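Local atomic coordinates of germination protein (Bacillus megaterium, PDB entry 6O59), a protein that probably forms part of a membrane-associated receptor through which dormant spores sense germinants, this chain being the N-terminal domain of its A subunit. Residues 40-51 with 105-115. Numbering follows the deposited sequence.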
loop_
_atom_site.group_PDB
_atom_site.type_symbol
_atom_site.label_atom_id
_atom_site.label_comp_id
_atom_site.label_asym_id
_atom_site.label_seq_id
_atom_site.Cartn_x
_atom_site.Cartn_y
_atom_site.Cartn_z
ATOM N N LEU A 40 -7.047 -18.544 19.459
ATOM C CA LEU A 40 -5.853 -17.877 18.991
ATOM C C LEU A 40 -6.136 -16.938 17.825
ATOM O O LEU A 40 -6.508 -17.381 16.741
ATOM C CB LEU A 40 -4.806 -18.926 18.615
ATOM C CG LEU A 40 -3.352 -18.497 18.637
ATOM C CD1 LEU A 40 -2.914 -18.062 20.017
ATOM C CD2 LEU A 40 -2.483 -19.628 18.183
ATOM N N ALA A 41 -5.947 -15.632 18.056
ATOM C CA ALA A 41 -6.126 -14.608 17.038
ATOM C C ALA A 41 -4.926 -14.587 16.112
ATOM O O ALA A 41 -3.795 -14.737 16.567
ATOM C CB ALA A 41 -6.308 -13.248 17.683
ATOM N N ALA A 42 -5.176 -14.423 14.807
ATOM C CA ALA A 42 -4.154 -14.328 13.770
ATOM C C ALA A 42 -4.563 -13.284 12.738
ATOM O O ALA A 42 -5.719 -12.860 12.721
ATOM C CB ALA A 42 -3.937 -15.684 13.114
ATOM N N ALA A 43 -3.614 -12.835 11.909
ATOM C CA ALA A 43 -3.892 -11.847 10.862
ATOM C C ALA A 43 -3.066 -12.081 9.605
ATOM O O ALA A 43 -1.910 -12.520 9.698
ATOM C CB ALA A 43 -3.641 -10.431 11.377
ATOM N N ILE A 44 -3.678 -11.778 8.428
ATOM C CA ILE A 44 -3.020 -11.753 7.117
ATOM C C ILE A 44 -2.794 -10.287 6.773
ATOM O O ILE A 44 -3.749 -9.495 6.792
ATOM C CB ILE A 44 -3.741 -12.485 5.951
ATOM C CG1 ILE A 44 -4.591 -13.677 6.439
ATOM C CG2 ILE A 44 -2.720 -12.891 4.866
ATOM C CD1 ILE A 44 -5.482 -14.338 5.364
ATOM N N VAL A 45 -1.542 -9.917 6.498
ATOM C CA VAL A 45 -1.197 -8.545 6.131
ATOM C C VAL A 45 -0.561 -8.582 4.751
ATOM O O VAL A 45 0.447 -9.270 4.564
ATOM C CB VAL A 45 -0.290 -7.806 7.169
ATOM C CG1 VAL A 45 -0.080 -6.346 6.770
ATOM C CG2 VAL A 45 -0.862 -7.883 8.580
ATOM N N TYR A 46 -1.133 -7.833 3.792
ATOM C CA TYR A 46 -0.617 -7.762 2.429
ATOM C C TYR A 46 -0.964 -6.426 1.747
ATOM O O TYR A 46 -1.951 -5.788 2.115
ATOM C CB TYR A 46 -1.148 -8.951 1.594
ATOM C CG TYR A 46 -2.645 -8.960 1.372
ATOM C CD1 TYR A 46 -3.508 -9.504 2.322
ATOM C CD2 TYR A 46 -3.198 -8.453 0.199
ATOM C CE1 TYR A 46 -4.889 -9.510 2.123
ATOM C CE2 TYR A 46 -4.576 -8.440 -0.005
ATOM C CZ TYR A 46 -5.419 -8.977 0.956
ATOM O OH TYR A 46 -6.778 -8.985 0.735
ATOM N N ILE A 47 -0.170 -6.033 0.723
ATOM C CA ILE A 47 -0.427 -4.837 -0.100
ATOM C C ILE A 47 -1.302 -5.265 -1.290
ATOM O O ILE A 47 -0.908 -6.123 -2.087
ATOM C CB ILE A 47 0.856 -4.062 -0.577
ATOM C CG1 ILE A 47 1.725 -3.579 0.590
ATOM C CG2 ILE A 47 0.496 -2.884 -1.474
ATOM C CD1 ILE A 47 3.017 -3.148 0.138
ATOM N N GLU A 48 -2.474 -4.631 -1.400
ATOM C CA GLU A 48 -3.474 -4.803 -2.436
ATOM C C GLU A 48 -2.881 -4.662 -3.853
ATOM O O GLU A 48 -2.130 -3.712 -4.140
ATOM C CB GLU A 48 -4.555 -3.719 -2.234
ATOM C CG GLU A 48 -5.983 -4.201 -2.061
ATOM C CD GLU A 48 -6.941 -3.127 -1.567
ATOM O OE1 GLU A 48 -6.732 -1.933 -1.893
ATOM O OE2 GLU A 48 -7.909 -3.481 -0.852
ATOM N N GLY A 49 -3.235 -5.615 -4.710
ATOM C CA GLY A 49 -2.905 -5.614 -6.129
ATOM C C GLY A 49 -1.514 -5.985 -6.575
ATOM O O GLY A 49 -1.261 -5.995 -7.781
ATOM N N ILE A 50 -0.593 -6.271 -5.640
ATOM C CA ILE A 50 0.778 -6.655 -6.017
ATOM C C ILE A 50 1.044 -8.089 -5.532
ATOM O O ILE A 50 2.196 -8.494 -5.342
ATOM C CB ILE A 50 1.865 -5.638 -5.527
ATOM C CG1 ILE A 50 1.884 -5.488 -3.992
ATOM C CG2 ILE A 50 1.710 -4.295 -6.235
ATOM C CD1 ILE A 50 3.179 -5.146 -3.467
ATOM N N VAL A 51 -0.034 -8.864 -5.367
ATOM C CA VAL A 51 0.030 -10.237 -4.876
ATOM C C VAL A 51 -1.208 -11.078 -5.320
ATOM O O VAL A 51 -2.321 -10.536 -5.430
ATOM C CB VAL A 51 0.195 -10.209 -3.311
ATOM C CG1 VAL A 51 -1.031 -9.646 -2.585
ATOM C CG2 VAL A 51 0.626 -11.565 -2.750
ATOM N N LEU A 105 6.873 -7.375 2.953
ATOM C CA LEU A 105 5.550 -6.807 2.748
ATOM C C LEU A 105 5.547 -5.915 1.489
ATOM O O LEU A 105 4.683 -6.094 0.630
ATOM C CB LEU A 105 5.140 -6.002 4.004
ATOM C CG LEU A 105 3.797 -5.253 3.963
ATOM C CD1 LEU A 105 2.644 -6.203 4.119
ATOM C CD2 LEU A 105 3.731 -4.243 5.059
ATOM N N MET A 106 6.545 -5.007 1.361
ATOM C CA MET A 106 6.663 -4.056 0.243
ATOM C C MET A 106 6.973 -4.761 -1.077
ATOM O O MET A 106 6.676 -4.223 -2.144
ATOM C CB MET A 106 7.723 -2.969 0.517
ATOM C CG MET A 106 7.490 -2.100 1.793
ATOM S SD MET A 106 5.787 -1.851 2.401
ATOM C CE MET A 106 5.240 -0.635 1.320
ATOM N N SER A 107 7.533 -5.974 -1.010
ATOM C CA SER A 107 7.895 -6.752 -2.190
ATOM C C SER A 107 6.747 -7.697 -2.644
ATOM O O SER A 107 6.969 -8.616 -3.438
ATOM C CB SER A 107 9.172 -7.539 -1.916
ATOM O OG SER A 107 8.886 -8.585 -1.008
ATOM N N GLY A 108 5.542 -7.455 -2.156
ATOM C CA GLY A 108 4.386 -8.256 -2.534
ATOM C C GLY A 108 4.200 -9.581 -1.831
ATOM O O GLY A 108 3.505 -10.447 -2.365
ATOM N N ASP A 109 4.805 -9.776 -0.640
ATOM C CA ASP A 109 4.595 -11.025 0.104
ATOM C C ASP A 109 3.373 -10.894 0.989
ATOM O O ASP A 109 2.884 -9.782 1.212
ATOM C CB ASP A 109 5.821 -11.392 0.962
ATOM C CG ASP A 109 7.025 -11.978 0.248
ATOM O OD1 ASP A 109 6.965 -12.150 -0.987
ATOM O OD2 ASP A 109 8.025 -12.267 0.926
ATOM N N SER A 110 2.869 -12.010 1.496
ATOM C CA SER A 110 1.774 -11.976 2.464
ATOM C C SER A 110 2.341 -12.358 3.813
ATOM O O SER A 110 3.125 -13.312 3.916
ATOM C CB SER A 110 0.630 -12.897 2.064
ATOM O OG SER A 110 0.181 -12.521 0.778
ATOM N N LEU A 111 2.026 -11.554 4.822
ATOM C CA LEU A 111 2.498 -11.811 6.168
ATOM C C LEU A 111 1.444 -12.554 6.942
ATOM O O LEU A 111 0.252 -12.273 6.794
ATOM C CB LEU A 111 2.883 -10.514 6.923
ATOM C CG LEU A 111 3.802 -9.492 6.235
ATOM C CD1 LEU A 111 3.972 -8.283 7.098
ATOM C CD2 LEU A 111 5.148 -10.071 5.895
ATOM N N LEU A 112 1.879 -13.512 7.757
ATOM C CA LEU A 112 0.993 -14.222 8.661
ATOM C C LEU A 112 1.499 -13.958 10.089
ATOM O O LEU A 112 2.622 -14.325 10.438
ATOM C CB LEU A 112 0.874 -15.722 8.335
ATOM C CG LEU A 112 0.130 -16.558 9.387
ATOM C CD1 LEU A 112 -1.339 -16.223 9.436
ATOM C CD2 LEU A 112 0.335 -18.023 9.164
ATOM N N ILE A 113 0.688 -13.242 10.874
ATOM C CA ILE A 113 1.021 -12.859 12.243
ATOM C C ILE A 113 0.057 -13.572 13.209
ATOM O O ILE A 113 -1.154 -13.549 12.995
ATOM C CB ILE A 113 1.006 -11.307 12.390
ATOM C CG1 ILE A 113 1.743 -10.624 11.189
ATOM C CG2 ILE A 113 1.573 -10.868 13.765
ATOM C CD1 ILE A 113 1.969 -9.125 11.263
ATOM N N VAL A 114 0.608 -14.233 14.249
ATOM C CA VAL A 114 -0.162 -14.988 15.239
ATOM C C VAL A 114 0.012 -14.336 16.644
ATOM O O VAL A 114 1.111 -13.905 17.008
ATOM C CB VAL A 114 0.208 -16.501 15.202
ATOM C CG1 VAL A 114 -0.624 -17.310 16.198
ATOM C CG2 VAL A 114 0.044 -17.079 13.787
ATOM N N ASP A 115 -1.115 -14.280 17.403
ATOM C CA ASP A 115 -1.387 -13.657 18.704
ATOM C C ASP A 115 -0.199 -13.437 19.608
ATOM O O ASP A 115 -0.120 -12.351 20.187
ATOM C CB ASP A 115 -2.448 -14.421 19.506
ATOM C CG ASP A 115 -3.264 -13.575 20.493
ATOM O OD1 ASP A 115 -2.889 -12.387 20.729
ATOM O OD2 ASP A 115 -4.286 -14.096 21.024
#
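Val45 packs against Leu105 and Ile113 where the strand pairing meets a helix end. Its CG1 methyl reaches Leu105 CD1 at 3.8 Å. The other methyl, CG2, is directed to Ile113 CD1, 4.1 Å away; the two diverge because chi1 of -175° sets CG1 anti to the backbone N and CG2 beside it. Val45, Leu111 and Ile113 share this face of the sheet with Ala43; Ala42, Ile44, Leu112 and Val114 occupy the other, where Ile44 packs on helix 54-62. Between the two faces runs an antiparallel ladder. Ala43 and Ile113 exchange two backbone bonds, as do Val45 and Leu111; the bond from Leu111 N to Val45 O is 2.8 Å long and almost straight, at 173°. At the far end the ladder closes with a single bond from Asp115 N to Ala41 O, beside which Leu40 CD2 meets Val114 CG1 at 3.6 Å, the two side chains crossing at about a right angle.

These are two inner strands of a five-stranded antiparallel sheet, 110-114 in the middle, with 27-34 bordering 40-47 and 120-124 bordering 110-114, so each has a strand on both of its sides. The example separates two modes of joining: backbone bonds link the neighbouring strands, side-chain packing the flanking turn and helix end. Strand 110-114 is entered from helix 98-106 through a Schellman motif whose C-prime residue is Gly108, with positive phi. Here Ile47 CD1 lies 3.6 Å from Met106 CE, the methionine chain bending to meet it, and Ile50 CD1 rests on Gly108 CA at 3.5 Å. Ser110 OG, next to Tyr46 CB and Val51 CG2, is hydrogen-bonded to Asn53. In contrast to this close packing, the type II turn from Ile47 to Ile50 is open at Glu48 and Gly49, which are exposed to solvent and touch nothing of 105-115.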